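Putative secreted endoglycosylceramidase (Rhodococcus hoagii, PDB 6JYZ) probably hydrolyses the O-glycosidic bond between sugar and ceramide in galactosylceramide-type glycolipids, acting as an endogalactosylceramidase of glycoside hydrolase family 5. Local coordinates at residues R181-Q184 and A185-D189; A233-Q236 and I237-Y241; P65-R68 and T69-E72; I86-S89 and A90-T94. All blocks are in the same frame, centred on the assembly; numbering follows the deposited sequence.

From the N terminus, contact 3 comes first: it joins the loop after strand 38-47 to the first turn of helix 68-75. Contact 4 closes the single helical turn 88-91 directly after strand 81-86. Contact 1 lies at the C-terminal end of helix 177-187 and contact 2 inside helix 230-251. All four are local and run in series, so none nests in or crosses another. Contacts 1 and 2, centres 11 Å apart, touch directly, tying helices 177-187 and 230-251 through Gln184 and Gln236, Tyr187 and Ile237, and Phe186 and Phe240. Contact 4 has its centre about 17 Å from that of contact 1; contact 3's lies about 36 Å from contact 1's and 35 Å from contact 2's.

Contact 1: R181-Q184 and A185-D189; sequences RAFQ and AFYDD
Tyr187 packs back on Phe183, one turn earlier, where helix 177-187 ends in a Schellman motif. Asp189, with a positive phi of 60°, is the first residue to leave helical geometry, and its N bonds back to Phe186 O at 2.9 Å. Before it the i to i+4 backbone bonds are regular, the last joining Asp188 N to Gln184 O at 2.9 Å. The aromatic contact is displaced: both side chains point the same way and the planes are only 29° apart, but little of either ring faces the other. Phe183 CD1 meets Tyr187 CE2 at 3.9 Å, while the Tyr187 hydroxyl is bonded to Asn224 O. Phe183 stacks edge-to-face with Trp129. The polar group centres on Gln184, whose chain bends at chi2 (59°) to bring the amide beside Asp188. Its NE2 donates to Asp188 OD2 at 3.2 Å, within the amide plane but from above the carboxylate plane, and also bonds Gln236 OE1 on helix 230-251; OE1 takes a bond from Leu227 N. Arg181, salt-bridged through NH2 to Glu190, joins indirectly: a water donates to Asp188 OD2 at 2.7 Å and weakly accepts from Arg181 NH1 at 3.1 Å.

Contact 2: A233-Q236 and I237-Y241; sequences AADQ and IGRFY
Ile237 lays its longer branch along the carbonyl of Ala233, one turn back. With chi1 at -71°, CG1 stands beside the residue's own backbone N and follows that N toward the carbonyl: CG1 comes to 3.2 Å from Ala233 O, and Ile237 N donates to the same oxygen at 2.9 Å. The methyl contact is looser, with Ile237 CD1 4.4 Å from Ala233 CB. Beyond the helix, Ile237 packs on Tyr187. With an alanine here, everything beyond CB is gone, and a gap would probably open between the Ala233 carbonyl and Tyr187. These i to i+4 pairs lie within helix 230-251, consistent with one of the outer helices of the (beta/alpha)8 barrel common to family 5 glycosidases. Gln236 holds CG between its backbone N and carbonyl carbon (chi1 69°), which sets CG 3.4 Å from Ile237 N; the chain then extends to the amide, whose OE1 is bonded by Gln184. On another side of the helix, Asp235 and Arg239 form a long salt bridge, OD1 to NH2 at 3.7 Å. OD1 lies well out of the guanidinium plane, so no N-H points at it and the direct attraction is between charges alone. A water completes the link, donating to Asp235 OD1 at 2.9 Å and accepting from Arg239 NE at 3.1 Å. Asp235 OD1 is also hydrogen-bonded to Tyr281 OH.

Contact 3: P65-R68 and T69-E72; sequences PLDR and TDFE
The guanidinium of Arg68 meets the carboxylate of Glu72 at its edge: NH1 donates to OE2 at 2.8 Å on the syn side, forming a salt bridge although the planes are 39° apart. With an alanine in place of Glu72, Arg68 would probably lose this anionic mate and its guanidinium would be freer to swing. The Phe71 ring has Arg68 CA at its edge, while Leu66 CD1 approaches obliquely, 3.9 Å from Phe71 CE2. On the Asp67 carboxylate, OD1 is gripped twice, by Thr69 OG1 at 2.6 Å through the syn lone pair and by Thr69 N at 2.8 Å through the anti one. Asp67 occupies the N-cap position, and a chi1 of 60° turns its carboxylate back to cap Thr69 N. Asp70 completes a capping box, its OD2 accepting from Asp67 N at 3.0 Å, while a backbone bond runs from Asp70 N to Asp67 O. The two acids approach to 3.8 Å (Asp67 OD1 to Asp70 OD2), a cost probably offset by the N-H groups they cap. Asp70 OD1 is bonded by Trp362 NE1, beyond strand 356-359. Leu66 touches Leu50, and Phe71 packs on Ala109, Asp112 and Ala113, seating helix 68-75 against helix 100-115.

Contact 4: I86-S89 and A90-T94; sequences IAWS and ALEPT
Trp88 runs its indole alongside Glu92, the two side chains pointing the same way, with the five-membered ring beside the acid's first methylene: Trp88 CD1 lies 3.7 Å from Glu92 CB. Trp88 NE1 donates to Glu92 OE1 at 2.8 Å in an almost straight bond (177°), with the oxygen in the indole plane and approached on its anti side. Holding CG opposite the backbone N (chi1 179°) swings the indole toward Glu92, the first residue past the turn, and so straight an in-plane bond probably restrains rotation of the ring. Glu92 has further partners, Thr200 OG1 at OE1 and Gly96 N at OE2, so both carboxylate oxygens are engaged within a buried setting. The pair spans the single helical turn 88-91 and its end, set directly on the C-terminal end of strand 81-86, which pairs in parallel with strands 38-47 and 119-124 in what is, for a family 5 glycosidase, the inner barrel. Ala87 is the N-cap residue, and its carbonyl O accepts two bonds: Leu91 N at 3.1 Å lies in the carbonyl plane, Ala90 N at 3.0 Å well above it. Glu92 N reaches Trp88 O at 2.9 Å. Ile86 CD1 and Leu91 CD1 make an apolar contact, 4.2 Å apart. Where the turn ends, Pro93 CA sits 3.4 Å from Ser89 O in a CA-H...O contact, while Ser89 OG bonds Asp52 OD2.

Contact 1: R181-Q184 and A185-D189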
loop_
_atom_site.group_PDB
_atom_site.type_symbol
_atom_site.label_atom_id
_atom_site.label_comp_id
_atom_site.label_asym_id
_atom_site.label_seq_id
_atom_site.Cartn_x
_atom_site.Cartn_y
_atom_site.Cartn_z
ATOM N N ARG A 181 22.310 -4.425 -8.653
ATOM C CA ARG A 181 22.610 -4.979 -9.954
ATOM C C ARG A 181 21.373 -5.711 -10.502
ATOM O O ARG A 181 21.098 -5.617 -11.678
ATOM C CB ARG A 181 23.805 -5.956 -9.816
ATOM C CG ARG A 181 24.226 -6.591 -11.141
ATOM C CD ARG A 181 24.794 -5.599 -12.110
ATOM N NE ARG A 181 24.994 -6.090 -13.491
ATOM C CZ ARG A 181 24.117 -5.960 -14.409
ATOM N NH1 ARG A 181 22.869 -5.557 -14.142
ATOM N NH2 ARG A 181 24.428 -6.215 -15.668
ATOM N N ALA A 182 20.663 -6.468 -9.652
ATOM C CA ALA A 182 19.463 -7.195 -10.107
ATOM C C ALA A 182 18.409 -6.208 -10.561
ATOM O O ALA A 182 17.728 -6.431 -11.570
ATOM C CB ALA A 182 18.911 -8.080 -9.024
ATOM N N PHE A 183 18.223 -5.089 -9.841
ATOM C CA PHE A 183 17.286 -4.085 -10.310
ATOM C C PHE A 183 17.732 -3.488 -11.625
ATOM O O PHE A 183 16.900 -3.231 -12.519
ATOM C CB PHE A 183 17.120 -2.918 -9.291
ATOM C CG PHE A 183 15.912 -3.124 -8.405
ATOM C CD1 PHE A 183 14.675 -2.781 -8.917
ATOM C CD2 PHE A 183 16.028 -3.604 -7.109
ATOM C CE1 PHE A 183 13.531 -2.952 -8.075
ATOM C CE2 PHE A 183 14.902 -3.774 -6.315
ATOM C CZ PHE A 183 13.707 -3.458 -6.819
ATOM N N GLN A 184 19.042 -3.203 -11.798
ATOM C CA GLN A 184 19.477 -2.588 -13.035
ATOM C C GLN A 184 19.264 -3.565 -14.202
ATOM O O GLN A 184 18.881 -3.146 -15.300
ATOM C CB GLN A 184 20.927 -2.103 -12.969
ATOM C CG GLN A 184 21.267 -1.200 -14.165
ATOM C CD GLN A 184 20.346 0.006 -14.193
ATOM O OE1 GLN A 184 20.051 0.609 -13.138
ATOM N NE2 GLN A 184 19.904 0.415 -15.378
ATOM N N ALA A 185 19.505 -4.880 -13.967
ATOM C CA ALA A 185 19.230 -5.876 -15.020
ATOM C C ALA A 185 17.773 -5.833 -15.412
ATOM O O ALA A 185 17.439 -5.889 -16.602
ATOM C CB ALA A 185 19.575 -7.228 -14.487
ATOM N N PHE A 186 16.873 -5.670 -14.430
ATOM C CA PHE A 186 15.452 -5.521 -14.722
ATOM C C PHE A 186 15.186 -4.270 -15.529
ATOM O O PHE A 186 14.466 -4.318 -16.570
ATOM C CB PHE A 186 14.690 -5.489 -13.408
ATOM C CG PHE A 186 13.253 -5.090 -13.497
ATOM C CD1 PHE A 186 12.272 -6.019 -13.873
ATOM C CD2 PHE A 186 12.901 -3.790 -13.223
ATOM C CE1 PHE A 186 10.943 -5.626 -13.950
ATOM C CE2 PHE A 186 11.575 -3.376 -13.329
ATOM C CZ PHE A 186 10.574 -4.303 -13.687
ATOM N N TYR A 187 15.711 -3.087 -15.134
ATOM C CA TYR A 187 15.399 -1.886 -15.902
ATOM C C TYR A 187 15.954 -1.982 -17.327
ATOM O O TYR A 187 15.323 -1.410 -18.248
ATOM C CB TYR A 187 15.957 -0.636 -15.183
ATOM C CG TYR A 187 15.276 -0.364 -13.877
ATOM C CD1 TYR A 187 13.876 -0.212 -13.810
ATOM C CD2 TYR A 187 16.005 -0.294 -12.682
ATOM C CE1 TYR A 187 13.262 0.023 -12.585
ATOM C CE2 TYR A 187 15.410 0.018 -11.467
ATOM C CZ TYR A 187 14.016 0.110 -11.431
ATOM O OH TYR A 187 13.383 0.341 -10.218
ATOM N N ASP A 188 17.095 -2.652 -17.475
ATOM C CA ASP A 188 17.685 -2.836 -18.821
ATOM C C ASP A 188 17.049 -3.990 -19.587
ATOM O O ASP A 188 17.426 -4.239 -20.724
ATOM C CB ASP A 188 19.193 -2.977 -18.677
ATOM C CG ASP A 188 19.792 -1.620 -18.178
ATOM O OD1 ASP A 188 19.259 -0.574 -18.533
ATOM O OD2 ASP A 188 20.775 -1.691 -17.606
ATOM N N ASP A 189 16.092 -4.694 -18.992
ATOM C CA ASP A 189 15.365 -5.807 -19.625
ATOM C C ASP A 189 16.364 -6.893 -20.022
ATOM O O ASP A 189 16.170 -7.590 -21.034
ATOM C CB ASP A 189 14.501 -5.367 -20.814
ATOM C CG ASP A 189 13.347 -6.299 -21.100
ATOM O OD1 ASP A 189 12.983 -7.159 -20.298
ATOM O OD2 ASP A 189 12.756 -6.039 -22.193
HETATM O O HOH W 1 21.981 -3.817 -16.537
#

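Contact 2: A233-Q236 and I237-Y241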
loop_
_atom_site.group_PDB
_atom_site.type_symbol
_atom_site.label_atom_id
_atom_site.label_comp_id
_atom_site.label_asym_id
_atom_site.label_seq_id
_atom_site.Cartn_x
_atom_site.Cartn_y
_atom_site.Cartn_z
ATOM N N ALA A 233 17.202 7.072 -12.488
ATOM C CA ALA A 233 16.324 6.073 -11.879
ATOM C C ALA A 233 14.855 6.410 -12.142
ATOM O O ALA A 233 14.097 5.502 -12.540
ATOM C CB ALA A 233 16.534 5.907 -10.404
ATOM N N ALA A 234 14.469 7.655 -11.884
ATOM C CA ALA A 234 13.084 8.006 -12.091
ATOM C C ALA A 234 12.707 7.763 -13.542
ATOM O O ALA A 234 11.577 7.351 -13.843
ATOM C CB ALA A 234 12.874 9.479 -11.741
ATOM N N ASP A 235 13.617 8.037 -14.503
ATOM C CA ASP A 235 13.286 7.817 -15.901
ATOM C C ASP A 235 13.087 6.314 -16.160
ATOM O O ASP A 235 12.132 5.944 -16.859
ATOM C CB ASP A 235 14.385 8.397 -16.812
ATOM C CG ASP A 235 13.796 8.609 -18.217
ATOM O OD1 ASP A 235 13.733 7.727 -18.940
ATOM O OD2 ASP A 235 13.314 9.755 -18.435
ATOM N N GLN A 236 13.982 5.448 -15.726
ATOM C CA GLN A 236 13.837 4.028 -16.039
ATOM C C GLN A 236 12.643 3.406 -15.303
ATOM O O GLN A 236 12.005 2.486 -15.860
ATOM C CB GLN A 236 15.150 3.264 -15.852
ATOM C CG GLN A 236 15.615 3.126 -14.405
ATOM C CD GLN A 236 17.037 2.609 -14.315
ATOM O OE1 GLN A 236 17.693 2.342 -15.306
ATOM N NE2 GLN A 236 17.542 2.442 -13.104
ATOM N N ILE A 237 12.303 3.915 -14.134
ATOM C CA ILE A 237 11.094 3.488 -13.437
ATOM C C ILE A 237 9.869 3.900 -14.264
ATOM O O ILE A 237 8.975 3.074 -14.521
ATOM C CB ILE A 237 11.082 4.073 -12.022
ATOM C CG1 ILE A 237 12.149 3.370 -11.169
ATOM C CG2 ILE A 237 9.676 3.916 -11.388
ATOM C CD1 ILE A 237 12.498 4.142 -9.880
ATOM N N GLY A 238 9.831 5.140 -14.757
ATOM C CA GLY A 238 8.692 5.573 -15.574
ATOM C C GLY A 238 8.604 4.776 -16.855
ATOM O O GLY A 238 7.474 4.470 -17.311
ATOM N N ARG A 239 9.719 4.429 -17.484
ATOM C CA ARG A 239 9.679 3.652 -18.729
ATOM C C ARG A 239 9.039 2.298 -18.480
ATOM O O ARG A 239 8.212 1.836 -19.303
ATOM C CB ARG A 239 11.094 3.449 -19.251
ATOM C CG ARG A 239 11.138 2.927 -20.674
ATOM C CD ARG A 239 12.580 2.625 -21.122
ATOM N NE ARG A 239 13.428 3.820 -21.105
ATOM C CZ ARG A 239 13.558 4.661 -22.134
ATOM N NH1 ARG A 239 12.816 4.517 -23.221
ATOM N NH2 ARG A 239 14.363 5.702 -22.031
ATOM N N PHE A 240 9.305 1.666 -17.355
ATOM C CA PHE A 240 8.659 0.435 -16.981
ATOM C C PHE A 240 7.158 0.696 -16.749
ATOM O O PHE A 240 6.308 -0.081 -17.260
ATOM C CB PHE A 240 9.291 -0.154 -15.719
ATOM C CG PHE A 240 8.377 -1.131 -15.006
ATOM C CD1 PHE A 240 8.010 -2.332 -15.638
ATOM C CD2 PHE A 240 7.851 -0.858 -13.765
ATOM C CE1 PHE A 240 7.156 -3.279 -15.001
ATOM C CE2 PHE A 240 6.979 -1.753 -13.156
ATOM C CZ PHE A 240 6.621 -2.941 -13.753
ATOM N N TYR A 241 6.782 1.727 -16.032
ATOM C CA TYR A 241 5.367 1.966 -15.814
ATOM C C TYR A 241 4.640 2.130 -17.147
ATOM O O TYR A 241 3.522 1.601 -17.296
ATOM C CB TYR A 241 5.136 3.212 -14.979
ATOM C CG TYR A 241 5.614 3.161 -13.548
ATOM C CD1 TYR A 241 5.707 1.992 -12.833
ATOM C CD2 TYR A 241 5.946 4.338 -12.883
ATOM C CE1 TYR A 241 6.154 1.970 -11.505
ATOM C CE2 TYR A 241 6.331 4.373 -11.558
ATOM C CZ TYR A 241 6.411 3.194 -10.873
ATOM O OH TYR A 241 6.778 3.135 -9.559
HETATM O O HOH W 2 15.132 5.230 -18.995
#

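Contact 3: P65-R68 and T69-E72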
loop_
_atom_site.group_PDB
_atom_site.type_symbol
_atom_site.label_atom_id
_atom_site.label_comp_id
_atom_site.label_asym_id
_atom_site.label_seq_id
_atom_site.Cartn_x
_atom_site.Cartn_y
_atom_site.Cartn_z
ATOM N N PRO A 65 -1.678 -16.565 8.795
ATOM C CA PRO A 65 -2.785 -17.008 7.957
ATOM C C PRO A 65 -3.722 -15.869 7.581
ATOM O O PRO A 65 -3.831 -14.872 8.312
ATOM C CB PRO A 65 -3.563 -18.008 8.863
ATOM C CG PRO A 65 -2.548 -18.395 9.902
ATOM C CD PRO A 65 -1.713 -17.140 10.162
ATOM N N LEU A 66 -4.323 -15.971 6.428
ATOM C CA LEU A 66 -5.195 -14.912 5.944
ATOM C C LEU A 66 -6.500 -15.529 5.496
ATOM O O LEU A 66 -6.510 -16.390 4.634
ATOM C CB LEU A 66 -4.553 -14.186 4.746
ATOM C CG LEU A 66 -5.396 -13.070 4.139
ATOM C CD1 LEU A 66 -5.556 -11.913 5.119
ATOM C CD2 LEU A 66 -4.735 -12.546 2.851
ATOM N N ASP A 67 -7.600 -15.087 6.100
ATOM C CA ASP A 67 -8.893 -15.608 5.689
ATOM C C ASP A 67 -9.928 -14.522 5.947
ATOM O O ASP A 67 -9.603 -13.373 6.335
ATOM C CB ASP A 67 -9.209 -16.942 6.388
ATOM C CG ASP A 67 -9.247 -16.772 7.895
ATOM O OD1 ASP A 67 -9.832 -15.805 8.421
ATOM O OD2 ASP A 67 -8.543 -17.570 8.606
ATOM N N ARG A 68 -11.212 -14.888 5.820
ATOM C CA ARG A 68 -12.251 -13.885 5.845
ATOM C C ARG A 68 -12.292 -13.198 7.202
ATOM O O ARG A 68 -12.703 -12.034 7.255
ATOM C CB ARG A 68 -13.609 -14.554 5.519
ATOM C CG ARG A 68 -14.114 -15.462 6.633
ATOM C CD ARG A 68 -15.576 -15.799 6.286
ATOM N NE ARG A 68 -16.113 -16.903 7.084
ATOM C CZ ARG A 68 -16.550 -16.822 8.349
ATOM N NH1 ARG A 68 -16.498 -15.677 9.019
ATOM N NH2 ARG A 68 -17.037 -17.904 8.944
ATOM N N THR A 69 -11.863 -13.853 8.276
ATOM C CA THR A 69 -11.940 -13.248 9.585
ATOM C C THR A 69 -11.005 -12.033 9.659
ATOM O O THR A 69 -11.249 -11.116 10.442
ATOM C CB THR A 69 -11.632 -14.231 10.725
ATOM O OG1 THR A 69 -10.248 -14.629 10.759
ATOM C CG2 THR A 69 -12.547 -15.451 10.682
ATOM N N ASP A 70 -9.890 -12.028 8.920
ATOM C CA ASP A 70 -9.013 -10.856 8.931
ATOM C C ASP A 70 -9.736 -9.670 8.316
ATOM O O ASP A 70 -9.628 -8.562 8.818
ATOM C CB ASP A 70 -7.781 -11.125 8.062
ATOM C CG ASP A 70 -6.847 -12.068 8.730
ATOM O OD1 ASP A 70 -5.998 -11.507 9.507
ATOM O OD2 ASP A 70 -6.938 -13.312 8.481
ATOM N N PHE A 71 -10.470 -9.895 7.216
ATOM C CA PHE A 71 -11.184 -8.801 6.564
ATOM C C PHE A 71 -12.350 -8.327 7.436
ATOM O O PHE A 71 -12.661 -7.128 7.460
ATOM C CB PHE A 71 -11.639 -9.233 5.170
ATOM C CG PHE A 71 -10.442 -9.501 4.271
ATOM C CD1 PHE A 71 -9.775 -8.418 3.708
ATOM C CD2 PHE A 71 -9.955 -10.778 4.025
ATOM C CE1 PHE A 71 -8.638 -8.633 2.921
ATOM C CE2 PHE A 71 -8.810 -10.997 3.245
ATOM C CZ PHE A 71 -8.153 -9.898 2.713
ATOM N N GLU A 72 -12.991 -9.227 8.215
ATOM C CA GLU A 72 -14.021 -8.777 9.154
ATOM C C GLU A 72 -13.365 -7.895 10.203
ATOM O O GLU A 72 -13.935 -6.859 10.594
ATOM C CB GLU A 72 -14.662 -10.032 9.788
ATOM C CG GLU A 72 -15.424 -10.847 8.748
ATOM C CD GLU A 72 -15.800 -12.283 9.189
ATOM O OE1 GLU A 72 -15.521 -12.606 10.366
ATOM O OE2 GLU A 72 -16.401 -12.998 8.366
HETATM O O HOH W 3 -3.320 -11.506 8.345
HETATM O O HOH W 4 -6.697 -15.687 10.029
#

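Contact 4: I86-S89 and A90-T94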
loop_
_atom_site.group_PDB
_atom_site.type_symbol
_atom_site.label_atom_id
_atom_site.label_comp_id
_atom_site.label_asym_id
_atom_site.label_seq_id
_atom_site.Cartn_x
_atom_site.Cartn_y
_atom_site.Cartn_z
ATOM N N ILE A 86 1.247 -8.740 -3.069
ATOM C CA ILE A 86 1.377 -10.000 -3.810
ATOM C C ILE A 86 2.753 -10.085 -4.450
ATOM O O ILE A 86 3.500 -9.098 -4.496
ATOM C CB ILE A 86 0.274 -10.153 -4.851
ATOM C CG1 ILE A 86 0.352 -9.096 -5.940
ATOM C CG2 ILE A 86 -1.129 -10.151 -4.180
ATOM C CD1 ILE A 86 -0.598 -9.310 -7.128
ATOM N N ALA A 87 3.139 -11.279 -4.919
ATOM C CA ALA A 87 4.524 -11.531 -5.344
ATOM C C ALA A 87 4.598 -12.005 -6.772
ATOM O O ALA A 87 3.996 -13.049 -7.143
ATOM C CB ALA A 87 5.135 -12.588 -4.436
ATOM N N TRP A 88 5.436 -11.345 -7.537
ATOM C CA TRP A 88 5.770 -11.831 -8.868
ATOM C C TRP A 88 6.295 -13.266 -8.792
ATOM O O TRP A 88 5.930 -14.109 -9.663
ATOM C CB TRP A 88 6.842 -10.882 -9.453
ATOM C CG TRP A 88 7.335 -11.235 -10.837
ATOM C CD1 TRP A 88 6.784 -12.098 -11.777
ATOM C CD2 TRP A 88 8.510 -10.668 -11.436
ATOM N NE1 TRP A 88 7.558 -12.081 -12.906
ATOM C CE2 TRP A 88 8.610 -11.233 -12.727
ATOM C CE3 TRP A 88 9.481 -9.736 -10.976
ATOM C CZ2 TRP A 88 9.661 -10.888 -13.587
ATOM C CZ3 TRP A 88 10.511 -9.395 -11.854
ATOM C CH2 TRP A 88 10.602 -9.959 -13.132
ATOM N N SER A 89 7.075 -13.616 -7.784
ATOM C CA SER A 89 7.631 -14.951 -7.693
ATOM C C SER A 89 6.541 -16.001 -7.593
ATOM O O SER A 89 6.801 -17.137 -8.019
ATOM C CB SER A 89 8.598 -15.072 -6.536
ATOM O OG SER A 89 7.881 -14.847 -5.323
ATOM N N ALA A 90 5.403 -15.694 -7.018
ATOM C CA ALA A 90 4.305 -16.694 -6.906
ATOM C C ALA A 90 3.466 -16.650 -8.158
ATOM O O ALA A 90 2.946 -17.695 -8.570
ATOM C CB ALA A 90 3.490 -16.356 -5.677
ATOM N N LEU A 91 3.326 -15.543 -8.859
ATOM C CA LEU A 91 2.555 -15.505 -10.076
ATOM C C LEU A 91 3.311 -16.234 -11.178
ATOM O O LEU A 91 2.684 -16.902 -12.049
ATOM C CB LEU A 91 2.324 -14.070 -10.543
ATOM C CG LEU A 91 1.330 -13.306 -9.666
ATOM C CD1 LEU A 91 1.512 -11.774 -9.818
ATOM C CD2 LEU A 91 -0.121 -13.710 -10.007
ATOM N N GLU A 92 4.626 -16.071 -11.289
ATOM C CA GLU A 92 5.432 -16.544 -12.421
ATOM C C GLU A 92 6.585 -17.336 -11.878
ATOM O O GLU A 92 7.765 -16.899 -11.856
ATOM C CB GLU A 92 5.905 -15.367 -13.261
ATOM C CG GLU A 92 6.477 -15.868 -14.600
ATOM C CD GLU A 92 6.888 -14.790 -15.561
ATOM O OE1 GLU A 92 6.967 -13.571 -15.226
ATOM O OE2 GLU A 92 7.138 -15.153 -16.760
ATOM N N PRO A 93 6.364 -18.573 -11.352
ATOM C CA PRO A 93 7.412 -19.285 -10.614
ATOM C C PRO A 93 8.480 -19.874 -11.508
ATOM O O PRO A 93 9.568 -20.136 -11.042
ATOM C CB PRO A 93 6.634 -20.408 -9.880
ATOM C CG PRO A 93 5.367 -20.566 -10.740
ATOM C CD PRO A 93 5.021 -19.137 -11.148
ATOM N N THR A 94 8.160 -20.064 -12.766
ATOM C CA THR A 94 9.130 -20.462 -13.750
ATOM C C THR A 94 8.906 -19.532 -14.931
ATOM O O THR A 94 7.827 -18.908 -15.099
ATOM C CB THR A 94 8.987 -21.954 -14.202
ATOM O OG1 THR A 94 7.702 -22.134 -14.828
ATOM C CG2 THR A 94 9.131 -22.902 -13.018
#